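Long-range contact in De novo protein based on the inhibitor Amoebiasin-1 (Entamoeba histolytica, PDB 5SWK), which probably inhibits cysteine proteases as a member of the chagasin (I42) family, and may protect the cytosol from proteases released by damaged vesicles: residues M4-N12 with N22-N30. Numbering follows the deposited sequence. Where two conformers were deposited one is given.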
loop_
_atom_site.group_PDB
_atom_site.type_symbol
_atom_site.label_atom_id
_atom_site.label_comp_id
_atom_site.label_asym_id
_atom_site.label_seq_id
_atom_site.Cartn_x
_atom_site.Cartn_y
_atom_site.Cartn_z
ATOM N N MET D 4 30.529 -5.199 16.039
ATOM C CA MET D 4 30.548 -3.790 15.657
ATOM C C MET D 4 29.268 -3.399 14.919
ATOM O O MET D 4 28.495 -2.569 15.396
ATOM C CB MET D 4 31.772 -3.488 14.790
ATOM C CG MET D 4 33.052 -3.282 15.586
ATOM S SD MET D 4 34.529 -3.281 14.552
ATOM C CE MET D 4 35.810 -3.428 15.799
ATOM N N SER D 5 29.048 -4.001 13.755
ATOM C CA SER D 5 27.848 -3.722 12.974
ATOM C C SER D 5 26.980 -4.967 12.865
ATOM O O SER D 5 27.489 -6.086 12.845
ATOM C CB SER D 5 28.217 -3.208 11.581
ATOM O OG SER D 5 28.993 -4.165 10.882
ATOM N N LEU D 6 25.667 -4.768 12.802
ATOM C CA LEU D 6 24.740 -5.884 12.673
ATOM C C LEU D 6 24.498 -6.188 11.205
ATOM O O LEU D 6 24.572 -5.298 10.360
ATOM C CB LEU D 6 23.411 -5.586 13.370
ATOM C CG LEU D 6 23.396 -5.323 14.879
ATOM C CD1 LEU D 6 24.433 -6.165 15.609
ATOM C CD2 LEU D 6 23.621 -3.860 15.156
ATOM N N THR D 7 24.226 -7.453 10.904
ATOM C CA THR D 7 23.941 -7.868 9.539
ATOM C C THR D 7 22.732 -8.787 9.546
ATOM O O THR D 7 22.049 -8.901 10.563
ATOM C CB THR D 7 25.138 -8.587 8.890
ATOM O OG1 THR D 7 25.461 -9.757 9.645
ATOM C CG2 THR D 7 26.352 -7.670 8.841
ATOM N N GLU D 8 22.477 -9.443 8.417
ATOM C CA GLU D 8 21.316 -10.324 8.278
ATOM C C GLU D 8 21.237 -11.373 9.390
ATOM O O GLU D 8 20.149 -11.776 9.801
ATOM C CB GLU D 8 21.340 -11.015 6.911
ATOM C CG GLU D 8 21.027 -10.093 5.726
ATOM C CD GLU D 8 22.244 -9.349 5.176
ATOM O OE1 GLU D 8 23.311 -9.332 5.834
ATOM O OE2 GLU D 8 22.129 -8.783 4.067
ATOM N N ASP D 9 22.391 -11.799 9.891
ATOM C CA ASP D 9 22.436 -12.834 10.917
ATOM C C ASP D 9 21.905 -12.363 12.265
ATOM O O ASP D 9 21.602 -13.180 13.135
ATOM C CB ASP D 9 23.862 -13.357 11.080
ATOM C CG ASP D 9 24.284 -14.249 9.930
ATOM O OD1 ASP D 9 23.408 -14.638 9.123
ATOM O OD2 ASP D 9 25.487 -14.572 9.838
ATOM N N ASN D 10 21.777 -11.053 12.440
ATOM C CA ASN D 10 21.244 -10.521 13.688
ATOM C C ASN D 10 19.739 -10.316 13.628
ATOM O O ASN D 10 19.150 -9.727 14.535
ATOM C CB ASN D 10 21.929 -9.205 14.042
ATOM C CG ASN D 10 23.430 -9.355 14.179
ATOM O OD1 ASN D 10 24.179 -9.150 13.223
ATOM N ND2 ASN D 10 23.879 -9.720 15.375
ATOM N N ASN D 11 19.120 -10.793 12.553
ATOM C CA ASN D 11 17.672 -10.679 12.393
ATOM C C ASN D 11 16.953 -11.339 13.571
ATOM O O ASN D 11 17.315 -12.441 13.981
ATOM C CB ASN D 11 17.240 -11.304 11.065
ATOM C CG ASN D 11 15.769 -11.077 10.740
ATOM O OD1 ASN D 11 15.107 -10.190 11.290
ATOM N ND2 ASN D 11 15.251 -11.887 9.829
ATOM N N ASN D 12 15.968 -10.632 14.119
ATOM C CA ASN D 12 15.163 -11.089 15.255
ATOM C C ASN D 12 15.979 -11.329 16.517
ATOM O O ASN D 12 15.759 -12.308 17.219
ATOM C CB ASN D 12 14.393 -12.368 14.908
ATOM C CG ASN D 12 13.354 -12.151 13.824
ATOM O OD1 ASN D 12 12.378 -11.426 14.021
ATOM N ND2 ASN D 12 13.548 -12.800 12.680
ATOM N N ASN D 22 25.097 5.626 18.573
ATOM C CA ASN D 22 24.787 5.162 17.229
ATOM C C ASN D 22 25.220 3.726 17.028
ATOM O O ASN D 22 26.216 3.288 17.586
ATOM C CB ASN D 22 25.472 6.032 16.167
ATOM C CG ASN D 22 25.171 7.499 16.330
ATOM O OD1 ASN D 22 24.041 7.888 16.633
ATOM N ND2 ASN D 22 26.186 8.329 16.133
ATOM N N LYS D 23 24.453 2.985 16.243
ATOM C CA LYS D 23 24.855 1.651 15.822
ATOM C C LYS D 23 24.489 1.496 14.363
ATOM O O LYS D 23 23.625 2.211 13.856
ATOM C CB LYS D 23 24.188 0.566 16.672
ATOM C CG LYS D 23 24.824 0.363 18.041
ATOM C CD LYS D 23 26.044 -0.545 17.974
ATOM C CE LYS D 23 25.654 -1.971 17.604
ATOM N NZ LYS D 23 26.825 -2.895 17.566
ATOM N N GLU D 24 25.145 0.563 13.689
ATOM C CA GLU D 24 24.948 0.396 12.262
ATOM C C GLU D 24 24.468 -0.989 11.863
ATOM O O GLU D 24 25.038 -2.003 12.267
ATOM C CB GLU D 24 26.252 0.720 11.529
ATOM C CG GLU D 24 26.129 0.733 10.021
ATOM C CD GLU D 24 27.333 1.374 9.356
ATOM O OE1 GLU D 24 28.467 0.931 9.630
ATOM O OE2 GLU D 24 27.144 2.331 8.576
ATOM N N ILE D 25 23.403 -1.012 11.066
ATOM C CA ILE D 25 22.916 -2.231 10.436
ATOM C C ILE D 25 23.312 -2.194 8.966
ATOM O O ILE D 25 23.135 -1.174 8.305
ATOM C CB ILE D 25 21.388 -2.362 10.559
ATOM C CG1 ILE D 25 20.939 -2.195 12.014
ATOM C CG2 ILE D 25 20.912 -3.684 9.979
ATOM C CD1 ILE D 25 19.430 -2.030 12.149
ATOM N N ILE D 26 23.869 -3.287 8.458
ATOM C CA ILE D 26 24.253 -3.335 7.061
ATOM C C ILE D 26 23.605 -4.538 6.394
ATOM O O ILE D 26 23.776 -5.672 6.836
ATOM C CB ILE D 26 25.784 -3.401 6.889
ATOM C CG1 ILE D 26 26.460 -2.256 7.648
ATOM C CG2 ILE D 26 26.146 -3.359 5.414
ATOM C CD1 ILE D 26 27.982 -2.272 7.587
ATOM N N LEU D 27 22.853 -4.285 5.327
ATOM C CA LEU D 27 22.135 -5.353 4.639
ATOM C C LEU D 27 22.377 -5.272 3.150
ATOM O O LEU D 27 22.344 -4.184 2.575
ATOM C CB LEU D 27 20.635 -5.265 4.929
ATOM C CG LEU D 27 20.216 -5.245 6.400
ATOM C CD1 LEU D 27 18.773 -4.810 6.511
ATOM C CD2 LEU D 27 20.401 -6.614 7.018
ATOM N N HIS D 28 22.638 -6.406 2.509
ATOM C CA HIS D 28 22.846 -6.380 1.070
ATOM C C HIS D 28 21.516 -6.138 0.373
ATOM O O HIS D 28 20.467 -6.585 0.831
ATOM C CB HIS D 28 23.486 -7.673 0.558
ATOM C CG HIS D 28 23.906 -7.603 -0.881
ATOM N ND1 HIS D 28 25.150 -7.158 -1.274
ATOM C CD2 HIS D 28 23.237 -7.901 -2.022
ATOM C CE1 HIS D 28 25.234 -7.194 -2.591
ATOM N NE2 HIS D 28 24.086 -7.641 -3.070
ATOM N N GLY D 29 21.583 -5.415 -0.738
ATOM C CA GLY D 29 20.420 -5.040 -1.515
ATOM C C GLY D 29 20.847 -4.787 -2.949
ATOM O O GLY D 29 22.033 -4.553 -3.226
ATOM N N ASN D 30 19.888 -4.865 -3.864
ATOM C CA ASN D 30 20.146 -4.568 -5.264
ATOM C C ASN D 30 19.060 -3.684 -5.860
ATOM O O ASN D 30 18.108 -4.183 -6.464
ATOM C CB ASN D 30 20.259 -5.847 -6.085
ATOM C CG ASN D 30 20.877 -5.593 -7.442
ATOM O OD1 ASN D 30 21.077 -4.437 -7.836
ATOM N ND2 ASN D 30 21.189 -6.660 -8.163
HETATM O O HOH W 1 27.868 -0.087 14.608
HETATM O O HOH W 2 25.176 -7.394 5.110
HETATM O O HOH W 3 19.699 -8.820 2.546
#
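E8 lays its carboxylate against the edge of strand 22-29 where the N-terminal segment turns away. Its chain bends at chi2 (86°), which folds CG and CD over the methyl CD2 of L27, 3.8 Å from each, and brings OE2 to the backbone N of H28. That bond, 2.9 Å from N to OE2, uses the syn side of the carboxylate, 23° out of its plane. A glutamate suits the place because its acceptor takes up an edge N-H that the departing backbone no longer reaches; one water joins OE1 to the carbonyl O of I26, another joins OE2 to that of H28.

Before the turn the pairing is parallel: L6 N donates to E24 O and L6 O accepts from I26 N, both at 2.9 Å. L6, apolar and branched, fits beside I25 on the buried face. In one of its two conformers K23 crosses L6 at about a right angle, its aliphatic CE 3.7 Å from L6 CD2, while NZ reaches M4 O (2.8 Å) from above the carbonyl plane; lysine's length serves both. A water links that oxygen to E24 N. On the other face, I26 CD1 rests against S5.

Along this edge of the chagasin-type beta domain, strand and carboxylate, probably ionised, thus take up I26 N, H28 N and E24 O, while waters bridge E24 N, I26 O and H28 O, the last also held by W37.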